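Local coordinates for protein transcriptional regulator (NtrC family) (Aquifex aeolicus, PDB 3DZD) that probably activates transcription by sigma54 RNA polymerase, coupling ATP hydrolysis in an AAA+ domain to signals received by its response regulator receiver domain, at residues 2-7 with 37-42; 166-171 with 294-299; 193-198 with 232-237. One frame throughout, in Å; residues are numbered along the deposited sequence.

Contact 1: 2-7 with 37-42; sequences RVLVVD and EKKIKE
In the CheY-like receiver domain, the parallel sheet is covered by helices, and here Leu4 of strand 2-6 meets Ile40 of helix 33-42. The leucine points toward the helix, while Ile40 leaves its helix to one side, its end coming nearer the strand. Leu4 CD2 lies 3.8 Å from Ile40 CG1, and the two side chains cross at about a right angle, a methyl set against the flank of the other side chain. Leu4 CG stands anti to its own backbone N (chi1 172°), which directs it toward the helix, and chi2 of 68° then brings CD2 to Ile40 and CD1 to Lys39. CD1 comes within 4.4 Å of Lys39 CD, so the lysine lends its aliphatic stem to the apolar surface. Its ammonium group leads away from Leu4 and is held by Glu35 and by the carbonyl of Thr29. Branched aliphatic residues suit the buried places, and a long lysine suits the margin, where its charge can leave the core. Phe45 also packs on Leu4 and Phe62 of helix 62-69 on Ile40, while the backbone of Leu4 bonds to strand 47-51 and those of Val3 and Val5 bond to strand 26-30 on the other side of strand 2-6.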
loop_
_atom_site.group_PDB
_atom_site.type_symbol
_atom_site.label_atom_id
_atom_site.label_comp_id
_atom_site.label_asym_id
_atom_site.label_seq_id
_atom_site.Cartn_x
_atom_site.Cartn_y
_atom_site.Cartn_z
ATOM N N ARG A 2 14.411 15.516 12.574
ATOM C CA ARG A 2 15.655 15.539 13.337
ATOM C C ARG A 2 16.807 14.825 12.637
ATOM O O ARG A 2 16.599 13.877 11.886
ATOM C CB ARG A 2 15.447 14.944 14.722
ATOM C CG ARG A 2 14.591 15.796 15.628
ATOM C CD ARG A 2 14.828 15.427 17.073
ATOM N NE ARG A 2 13.944 16.137 17.993
ATOM C CZ ARG A 2 13.997 17.445 18.225
ATOM N NH1 ARG A 2 14.881 18.207 17.589
ATOM N NH2 ARG A 2 13.154 17.996 19.088
ATOM N N VAL A 3 18.025 15.298 12.885
ATOM C CA VAL A 3 19.223 14.668 12.339
ATOM C C VAL A 3 20.338 14.717 13.370
ATOM O O VAL A 3 20.716 15.793 13.814
ATOM C CB VAL A 3 19.709 15.375 11.053
ATOM C CG1 VAL A 3 20.982 14.717 10.523
ATOM C CG2 VAL A 3 18.615 15.366 9.993
ATOM N N LEU A 4 20.854 13.557 13.761
ATOM C CA LEU A 4 21.961 13.526 14.712
ATOM C C LEU A 4 23.272 13.418 13.961
ATOM O O LEU A 4 23.455 12.506 13.154
ATOM C CB LEU A 4 21.829 12.356 15.698
ATOM C CG LEU A 4 23.029 12.115 16.628
ATOM C CD1 LEU A 4 23.197 13.248 17.640
ATOM C CD2 LEU A 4 22.916 10.776 17.342
ATOM N N VAL A 5 24.173 14.358 14.225
ATOM C CA VAL A 5 25.488 14.379 13.595
ATOM C C VAL A 5 26.560 13.988 14.601
ATOM O O VAL A 5 26.804 14.710 15.571
ATOM C CB VAL A 5 25.826 15.767 13.017
ATOM C CG1 VAL A 5 27.183 15.728 12.332
ATOM C CG2 VAL A 5 24.758 16.209 12.032
ATOM N N VAL A 6 27.181 12.833 14.366
ATOM C CA VAL A 6 28.228 12.309 15.237
ATOM C C VAL A 6 29.608 12.440 14.588
ATOM O O VAL A 6 29.894 11.774 13.589
ATOM C CB VAL A 6 27.989 10.825 15.558
ATOM C CG1 VAL A 6 28.963 10.355 16.615
ATOM C CG2 VAL A 6 26.555 10.609 16.015
ATOM N N ASP A 7 30.464 13.289 15.157
ATOM C CA ASP A 7 31.792 13.519 14.590
ATOM C C ASP A 7 32.745 14.197 15.568
ATOM O O ASP A 7 32.331 14.964 16.436
ATOM C CB ASP A 7 31.702 14.339 13.293
ATOM C CG ASP A 7 32.955 14.209 12.421
ATOM O OD1 ASP A 7 32.856 13.685 11.294
ATOM O OD2 ASP A 7 34.044 14.629 12.854
ATOM N N GLU A 37 25.380 7.738 22.257
ATOM C CA GLU A 37 24.547 6.708 22.880
ATOM C C GLU A 37 23.501 7.333 23.785
ATOM O O GLU A 37 22.342 6.919 23.803
ATOM C CB GLU A 37 25.412 5.739 23.681
ATOM C CG GLU A 37 26.377 4.945 22.828
ATOM C CD GLU A 37 27.300 4.070 23.649
ATOM O OE1 GLU A 37 27.523 4.385 24.838
ATOM O OE2 GLU A 37 27.812 3.070 23.099
ATOM N N LYS A 38 23.926 8.336 24.538
ATOM C CA LYS A 38 23.025 9.104 25.374
ATOM C C LYS A 38 21.836 9.576 24.548
ATOM O O LYS A 38 20.688 9.204 24.811
ATOM C CB LYS A 38 23.771 10.305 25.958
ATOM C CG LYS A 38 22.891 11.392 26.542
ATOM C CD LYS A 38 22.429 11.038 27.937
ATOM C CE LYS A 38 21.998 12.281 28.682
ATOM N NZ LYS A 38 21.093 13.112 27.843
ATOM N N LYS A 39 22.116 10.385 23.532
ATOM C CA LYS A 39 21.054 11.022 22.760
ATOM C C LYS A 39 20.168 10.045 21.982
ATOM O O LYS A 39 18.972 10.285 21.815
ATOM C CB LYS A 39 21.628 12.116 21.857
ATOM C CG LYS A 39 21.844 13.416 22.608
ATOM C CD LYS A 39 22.840 14.335 21.940
ATOM C CE LYS A 39 22.890 15.654 22.686
ATOM N NZ LYS A 39 24.076 16.444 22.310
ATOM N N ILE A 40 20.746 8.941 21.528
ATOM C CA ILE A 40 19.991 7.953 20.763
ATOM C C ILE A 40 18.918 7.281 21.627
ATOM O O ILE A 40 17.758 7.171 21.222
ATOM C CB ILE A 40 20.937 6.902 20.136
ATOM C CG1 ILE A 40 21.803 7.557 19.058
ATOM C CG2 ILE A 40 20.160 5.736 19.569
ATOM C CD1 ILE A 40 22.859 6.647 18.486
ATOM N N LYS A 41 19.310 6.851 22.824
ATOM C CA LYS A 41 18.400 6.176 23.747
ATOM C C LYS A 41 17.350 7.149 24.269
ATOM O O LYS A 41 16.264 6.750 24.696
ATOM C CB LYS A 41 19.184 5.578 24.921
ATOM C CG LYS A 41 20.143 4.462 24.527
ATOM C CD LYS A 41 21.292 4.328 25.513
ATOM C CE LYS A 41 20.809 3.876 26.881
ATOM N NZ LYS A 41 21.918 3.799 27.875
ATOM N N GLU A 42 17.690 8.429 24.222
ATOM C CA GLU A 42 16.872 9.488 24.789
ATOM C C GLU A 42 15.806 9.957 23.798
ATOM O O GLU A 42 14.662 10.228 24.173
ATOM C CB GLU A 42 17.785 10.653 25.171
ATOM C CG GLU A 42 17.139 11.775 25.960
ATOM C CD GLU A 42 18.121 12.901 26.256
ATOM O OE1 GLU A 42 18.852 13.321 25.329
ATOM O OE2 GLU A 42 18.165 13.363 27.415
#

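Contact 2: 166-171 with 294-299; sequences EIVARL and FQIYLP. With ADP (adenosine-5'-diphosphate), chain C.
Apolar packing alone joins the segments, and Val168 carries all of it from the helix side. Its two methyls divide the work: CG1 meets Ile296 CD1 tip to tip at 4.1 Å, and CG2 touches both branches of Leu298, CD1 at 3.8 Å and CD2 at 3.9 Å, as the two side chains slide past each other in opposite directions. Placing CG1 anti to the backbone N (chi1 177°) spreads the methyls over both partners, which point the same way from the chain because they alternate with Tyr297. A short branched valine fits between helix and sheet, and Ile145 of helix 136-149 packs on it too.

The polar bonds of 166-171 considered here are within the helix or to the nucleotide. Arg170 NE donates to Glu166 OE2 at 3.2 Å, in the guanidinium plane but 32° out of the carboxylate plane, in a salt bridge one turn long. Glu166 N gives ADP O1B a weak bond of 3.3 Å. The CD1 methyl of Ile167 is packed tightly on the adenine, 3.2 Å from ADP C4. All this is typical of the P-loop NTPase fold of AAA+ ATPases, in which the Walker A loop, whose Gly162 and Lys165 also bond ADP, runs into helix 165-176 beside a parallel sheet of order 2-3-4-1-5.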
loop_
_atom_site.group_PDB
_atom_site.type_symbol
_atom_site.label_atom_id
_atom_site.label_comp_id
_atom_site.label_asym_id
_atom_site.label_seq_id
_atom_site.Cartn_x
_atom_site.Cartn_y
_atom_site.Cartn_z
ATOM N N GLU A 166 -9.578 -16.098 -4.314
ATOM C CA GLU A 166 -8.657 -14.985 -4.119
ATOM C C GLU A 166 -7.813 -15.141 -2.852
ATOM O O GLU A 166 -6.622 -14.811 -2.837
ATOM C CB GLU A 166 -9.387 -13.636 -4.114
ATOM C CG GLU A 166 -8.497 -12.491 -3.637
ATOM C CD GLU A 166 -9.095 -11.102 -3.847
ATOM O OE1 GLU A 166 -9.784 -10.867 -4.870
ATOM O OE2 GLU A 166 -8.844 -10.232 -2.982
ATOM N N ILE A 167 -8.421 -15.641 -1.786
ATOM C CA ILE A 167 -7.663 -15.897 -0.566
ATOM C C ILE A 167 -6.500 -16.835 -0.841
ATOM O O ILE A 167 -5.385 -16.603 -0.376
ATOM C CB ILE A 167 -8.510 -16.529 0.529
ATOM C CG1 ILE A 167 -9.569 -15.542 1.030
ATOM C CG2 ILE A 167 -7.623 -16.982 1.660
ATOM C CD1 ILE A 167 -10.306 -16.024 2.268
ATOM N N VAL A 168 -6.760 -17.909 -1.579
ATOM C CA VAL A 168 -5.716 -18.873 -1.860
ATOM C C VAL A 168 -4.593 -18.198 -2.649
ATOM O O VAL A 168 -3.407 -18.421 -2.379
ATOM C CB VAL A 168 -6.253 -20.087 -2.642
ATOM C CG1 VAL A 168 -5.114 -21.041 -2.979
ATOM C CG2 VAL A 168 -7.335 -20.794 -1.847
ATOM N N ALA A 169 -4.981 -17.375 -3.617
ATOM C CA ALA A 169 -4.040 -16.627 -4.446
ATOM C C ALA A 169 -3.130 -15.698 -3.621
ATOM O O ALA A 169 -1.918 -15.652 -3.845
ATOM C CB ALA A 169 -4.784 -15.850 -5.521
ATOM N N ARG A 170 -3.705 -14.968 -2.671
ATOM C CA ARG A 170 -2.911 -14.118 -1.777
ATOM C C ARG A 170 -1.988 -14.933 -0.894
ATOM O O ARG A 170 -0.843 -14.546 -0.643
ATOM C CB ARG A 170 -3.807 -13.237 -0.907
ATOM C CG ARG A 170 -4.424 -12.076 -1.663
ATOM C CD ARG A 170 -5.240 -11.173 -0.755
ATOM N NE ARG A 170 -5.941 -10.167 -1.553
ATOM C CZ ARG A 170 -5.369 -9.058 -2.024
ATOM N NH1 ARG A 170 -4.085 -8.810 -1.765
ATOM N NH2 ARG A 170 -6.077 -8.199 -2.746
ATOM N N LEU A 171 -2.494 -16.063 -0.413
ATOM C CA LEU A 171 -1.676 -16.960 0.381
ATOM C C LEU A 171 -0.467 -17.368 -0.429
ATOM O O LEU A 171 0.662 -17.283 0.050
ATOM C CB LEU A 171 -2.474 -18.190 0.816
ATOM C CG LEU A 171 -3.522 -17.891 1.897
ATOM C CD1 LEU A 171 -4.299 -19.149 2.288
ATOM C CD2 LEU A 171 -2.869 -17.254 3.129
ATOM N N PHE A 294 0.498 -25.710 -12.561
ATOM C CA PHE A 294 -0.055 -26.224 -11.309
ATOM C C PHE A 294 -1.540 -25.916 -11.224
ATOM O O PHE A 294 -2.003 -24.901 -11.731
ATOM C CB PHE A 294 0.614 -25.586 -10.097
ATOM C CG PHE A 294 2.051 -25.943 -9.941
ATOM C CD1 PHE A 294 2.437 -27.268 -9.813
ATOM C CD2 PHE A 294 3.021 -24.948 -9.901
ATOM C CE1 PHE A 294 3.771 -27.598 -9.667
ATOM C CE2 PHE A 294 4.353 -25.269 -9.753
ATOM C CZ PHE A 294 4.734 -26.596 -9.637
ATOM N N GLN A 295 -2.289 -26.775 -10.553
ATOM C CA GLN A 295 -3.707 -26.521 -10.366
ATOM C C GLN A 295 -4.116 -26.760 -8.930
ATOM O O GLN A 295 -3.468 -27.512 -8.208
ATOM C CB GLN A 295 -4.552 -27.400 -11.282
ATOM C CG GLN A 295 -4.306 -27.177 -12.754
ATOM C CD GLN A 295 -5.394 -27.787 -13.599
ATOM O OE1 GLN A 295 -5.130 -28.617 -14.471
ATOM N NE2 GLN A 295 -6.639 -27.389 -13.338
ATOM N N ILE A 296 -5.200 -26.103 -8.527
ATOM C CA ILE A 296 -5.799 -26.330 -7.233
ATOM C C ILE A 296 -7.293 -26.274 -7.450
ATOM O O ILE A 296 -7.790 -25.386 -8.150
ATOM C CB ILE A 296 -5.426 -25.231 -6.222
ATOM C CG1 ILE A 296 -3.919 -25.182 -6.002
ATOM C CG2 ILE A 296 -6.174 -25.435 -4.904
ATOM C CD1 ILE A 296 -3.447 -23.944 -5.267
ATOM N N TYR A 297 -8.001 -27.222 -6.849
ATOM C CA TYR A 297 -9.452 -27.250 -6.895
ATOM C C TYR A 297 -10.015 -26.927 -5.513
ATOM O O TYR A 297 -9.709 -27.620 -4.551
ATOM C CB TYR A 297 -9.940 -28.633 -7.340
ATOM C CG TYR A 297 -11.437 -28.772 -7.271
ATOM C CD1 TYR A 297 -12.246 -28.173 -8.221
ATOM C CD2 TYR A 297 -12.041 -29.485 -6.253
ATOM C CE1 TYR A 297 -13.612 -28.285 -8.162
ATOM C CE2 TYR A 297 -13.401 -29.613 -6.186
ATOM C CZ TYR A 297 -14.189 -29.012 -7.142
ATOM O OH TYR A 297 -15.560 -29.119 -7.080
ATOM N N LEU A 298 -10.813 -25.871 -5.416
ATOM C CA LEU A 298 -11.526 -25.560 -4.177
ATOM C C LEU A 298 -12.934 -26.120 -4.237
ATOM O O LEU A 298 -13.713 -25.730 -5.093
ATOM C CB LEU A 298 -11.625 -24.045 -3.956
ATOM C CG LEU A 298 -10.327 -23.250 -3.952
ATOM C CD1 LEU A 298 -10.569 -21.802 -3.514
ATOM C CD2 LEU A 298 -9.301 -23.935 -3.054
ATOM N N PRO A 299 -13.274 -27.018 -3.310
ATOM C CA PRO A 299 -14.617 -27.622 -3.271
ATOM C C PRO A 299 -15.703 -26.615 -2.868
ATOM O O PRO A 299 -15.404 -25.674 -2.141
ATOM C CB PRO A 299 -14.502 -28.684 -2.169
ATOM C CG PRO A 299 -13.113 -28.601 -1.635
ATOM C CD PRO A 299 -12.446 -27.386 -2.152
HETATM P PB ADP C . -14.076 -16.137 -4.969
HETATM O O1B ADP C . -12.741 -15.420 -5.001
HETATM O O2B ADP C . -15.066 -15.667 -6.013
HETATM O O3B ADP C . -13.974 -17.631 -4.939
HETATM P PA ADP C . -14.278 -14.712 -2.449
HETATM O O1A ADP C . -13.193 -15.301 -1.592
HETATM O O2A ADP C . -13.988 -13.393 -3.136
HETATM O O3A ADP C . -14.757 -15.825 -3.527
HETATM O "O5'" ADP C . -15.592 -14.508 -1.542
HETATM C "C5'" ADP C . -15.649 -15.025 -0.220
HETATM C "C4'" ADP C . -15.778 -13.928 0.818
HETATM O "O4'" ADP C . -15.659 -14.571 2.081
HETATM C "C3'" ADP C . -14.585 -12.998 0.763
HETATM O "O3'" ADP C . -14.912 -11.789 1.457
HETATM C "C2'" ADP C . -13.510 -13.674 1.573
HETATM O "O2'" ADP C . -12.858 -12.646 2.322
HETATM C "C1'" ADP C . -14.294 -14.548 2.528
HETATM N N9 ADP C . -13.787 -15.936 2.547
HETATM C C8 ADP C . -13.888 -16.819 1.535
HETATM N N7 ADP C . -13.360 -18.013 1.865
HETATM C C5 ADP C . -12.905 -17.904 3.125
HETATM C C6 ADP C . -12.219 -18.805 4.077
HETATM N N6 ADP C . -11.921 -20.086 3.731
HETATM N N1 ADP C . -11.916 -18.311 5.292
HETATM C C2 ADP C . -12.219 -17.044 5.631
HETATM N N3 ADP C . -12.833 -16.166 4.818
HETATM C C4 ADP C . -13.193 -16.537 3.573
#

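Contact 3: 193-198 with 232-237; sequences ELAESE and GELDQR
The guanidinium of Arg237 receives Glu196 at its edge, with OE1 of the carboxylate close to its plane. A water also lies near that plane at the edge, but its bonds, both weak, go to Glu196 OE1 and Asp235 OD2. The salt bridge is short, 2.7 Å from Glu196 OE1 to Arg237 NH1, and OE2 of the same carboxylate stands 3.1 Å from NH1, so one terminal nitrogen faces both oxygens instead of two nitrogens pairing with two oxygens. The planes of the two groups are inclined by 34°. Both side chains are long and nearly extended, with CG anti to the backbone N (chi1 176° in Glu196), and this reach lets the charges meet although the backbones stand well apart.

The contact lies in the AAA+ domain, where Ala195 and Glu196 of helix 195-200 face the turn between strand 225-229 and helix 236-248. That strand leads into the Walker B sequence (LFLDE), and helix 195-200 precedes the GAFTGA sequence of sigma54 activators. Beside the salt bridge, Ala195 CB touches Leu234 CD2 at 4.3 Å; a small residue lets the helix come near, and the leucine bends its end inward to meet it, packing also on Leu242 of helix 236-248.

Glu193 and Asp235 bring like charges together, with their carboxylate planes 79° apart. Glu193 OE2 and Asp235 OD2 are 4.0 Å from each other, and the methylene CG of Glu193 makes a close, non-bonding contact with Asp235 OD2 at 3.1 Å. Such proximity would tend to raise the proton affinity of one of the two, an effect that the water weakly bonded to Asp235 OD2 may moderate.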
loop_
_atom_site.group_PDB
_atom_site.type_symbol
_atom_site.label_atom_id
_atom_site.label_comp_id
_atom_site.label_asym_id
_atom_site.label_seq_id
_atom_site.Cartn_x
_atom_site.Cartn_y
_atom_site.Cartn_z
ATOM N N GLU A 193 -14.196 -4.924 -23.271
ATOM C CA GLU A 193 -12.923 -4.576 -23.894
ATOM C C GLU A 193 -12.100 -3.539 -23.133
ATOM O O GLU A 193 -11.039 -3.119 -23.597
ATOM C CB GLU A 193 -13.150 -4.151 -25.347
ATOM C CG GLU A 193 -13.485 -5.324 -26.263
ATOM C CD GLU A 193 -14.419 -4.947 -27.394
ATOM O OE1 GLU A 193 -14.921 -3.803 -27.396
ATOM O OE2 GLU A 193 -14.657 -5.798 -28.278
ATOM N N LEU A 194 -12.587 -3.131 -21.967
ATOM C CA LEU A 194 -11.772 -2.348 -21.043
ATOM C C LEU A 194 -10.681 -3.224 -20.433
ATOM O O LEU A 194 -9.702 -2.726 -19.875
ATOM C CB LEU A 194 -12.634 -1.739 -19.939
ATOM C CG LEU A 194 -12.792 -0.216 -19.965
ATOM C CD1 LEU A 194 -13.467 0.270 -21.251
ATOM C CD2 LEU A 194 -13.550 0.268 -18.728
ATOM N N ALA A 195 -10.866 -4.533 -20.545
ATOM C CA ALA A 195 -9.900 -5.495 -20.035
ATOM C C ALA A 195 -8.526 -5.278 -20.660
ATOM O O ALA A 195 -7.543 -5.099 -19.948
ATOM C CB ALA A 195 -10.383 -6.914 -20.286
ATOM N N GLU A 196 -8.464 -5.286 -21.990
ATOM C CA GLU A 196 -7.197 -5.095 -22.694
ATOM C C GLU A 196 -6.477 -3.820 -22.253
ATOM O O GLU A 196 -5.255 -3.719 -22.355
ATOM C CB GLU A 196 -7.416 -5.074 -24.207
ATOM C CG GLU A 196 -6.157 -4.785 -25.011
ATOM C CD GLU A 196 -6.358 -4.976 -26.502
ATOM O OE1 GLU A 196 -7.479 -5.348 -26.909
ATOM O OE2 GLU A 196 -5.397 -4.754 -27.268
ATOM N N SER A 197 -7.241 -2.854 -21.759
ATOM C CA SER A 197 -6.680 -1.594 -21.295
ATOM C C SER A 197 -6.199 -1.696 -19.854
ATOM O O SER A 197 -5.176 -1.122 -19.484
ATOM C CB SER A 197 -7.723 -0.483 -21.406
ATOM O OG SER A 197 -7.401 0.601 -20.554
ATOM N N GLU A 198 -6.956 -2.418 -19.039
ATOM C CA GLU A 198 -6.592 -2.632 -17.645
ATOM C C GLU A 198 -5.263 -3.360 -17.545
ATOM O O GLU A 198 -4.464 -3.100 -16.648
ATOM C CB GLU A 198 -7.676 -3.450 -16.941
ATOM C CG GLU A 198 -8.903 -2.654 -16.605
ATOM C CD GLU A 198 -8.640 -1.662 -15.502
ATOM O OE1 GLU A 198 -8.432 -2.105 -14.350
ATOM O OE2 GLU A 198 -8.640 -0.441 -15.783
ATOM N N GLY A 232 -11.554 -17.038 -17.721
ATOM C CA GLY A 232 -12.399 -17.561 -18.786
ATOM C C GLY A 232 -13.249 -16.511 -19.497
ATOM O O GLY A 232 -13.749 -16.750 -20.595
ATOM N N GLU A 233 -13.406 -15.341 -18.879
ATOM C CA GLU A 233 -14.229 -14.273 -19.448
ATOM C C GLU A 233 -13.468 -13.312 -20.350
ATOM O O GLU A 233 -14.006 -12.284 -20.745
ATOM C CB GLU A 233 -14.902 -13.465 -18.342
ATOM C CG GLU A 233 -15.831 -14.262 -17.462
ATOM C CD GLU A 233 -16.991 -14.877 -18.222
ATOM O OE1 GLU A 233 -17.166 -14.568 -19.423
ATOM O OE2 GLU A 233 -17.735 -15.673 -17.606
ATOM N N LEU A 234 -12.222 -13.638 -20.675
ATOM C CA LEU A 234 -11.400 -12.767 -21.511
ATOM C C LEU A 234 -11.733 -12.926 -22.987
ATOM O O LEU A 234 -11.874 -14.049 -23.474
ATOM C CB LEU A 234 -9.911 -13.071 -21.314
ATOM C CG LEU A 234 -9.203 -12.603 -20.050
ATOM C CD1 LEU A 234 -7.760 -13.079 -20.068
ATOM C CD2 LEU A 234 -9.277 -11.094 -19.927
ATOM N N ASP A 235 -11.829 -11.801 -23.695
ATOM C CA ASP A 235 -11.972 -11.806 -25.148
ATOM C C ASP A 235 -10.932 -12.736 -25.749
ATOM O O ASP A 235 -9.831 -12.861 -25.222
ATOM C CB ASP A 235 -11.761 -10.397 -25.715
ATOM C CG ASP A 235 -12.786 -9.394 -25.206
ATOM O OD1 ASP A 235 -13.620 -9.761 -24.349
ATOM O OD2 ASP A 235 -12.757 -8.233 -25.666
ATOM N N GLN A 236 -11.265 -13.385 -26.857
ATOM C CA GLN A 236 -10.293 -14.256 -27.501
ATOM C C GLN A 236 -9.200 -13.419 -28.150
ATOM O O GLN A 236 -8.210 -13.944 -28.663
ATOM C CB GLN A 236 -10.959 -15.188 -28.513
ATOM C CG GLN A 236 -10.080 -16.365 -28.907
ATOM C CD GLN A 236 -10.817 -17.688 -28.844
ATOM O OE1 GLN A 236 -12.005 -17.732 -28.520
ATOM N NE2 GLN A 236 -10.114 -18.774 -29.144
ATOM N N ARG A 237 -9.387 -12.105 -28.107
ATOM C CA ARG A 237 -8.378 -11.167 -28.569
ATOM C C ARG A 237 -7.363 -10.922 -27.462
ATOM O O ARG A 237 -6.154 -10.949 -27.698
ATOM C CB ARG A 237 -9.032 -9.847 -28.988
ATOM C CG ARG A 237 -8.049 -8.815 -29.499
ATOM C CD ARG A 237 -8.697 -7.866 -30.498
ATOM N NE ARG A 237 -7.686 -7.145 -31.265
ATOM C CZ ARG A 237 -6.995 -6.121 -30.780
ATOM N NH1 ARG A 237 -7.218 -5.705 -29.540
ATOM N NH2 ARG A 237 -6.083 -5.517 -31.528
HETATM O O HOH W 1 -10.128 -7.258 -27.428
#

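How the contacts relate
Contacts 1 and 2 are buried and apolar, each a helix packed on a strand of a parallel sheet, but in different domains: the receiver sheet for the first, the AAA+ sheet for the second. Contact 3 is only partly buried and combines a salt bridge, a weakly bound water, a like-charge pair and a small apolar touch. Contacts 2 and 3 share the AAA+ domain, their centres about 22 Å apart, and the segments of contact 3 fall between those of contact 2 along the chain. Only contact 2 borders the nucleotide. Contact 1 lies about 49 Å from contact 2, centre to centre, and on the opposite side of the chain's centre from both others.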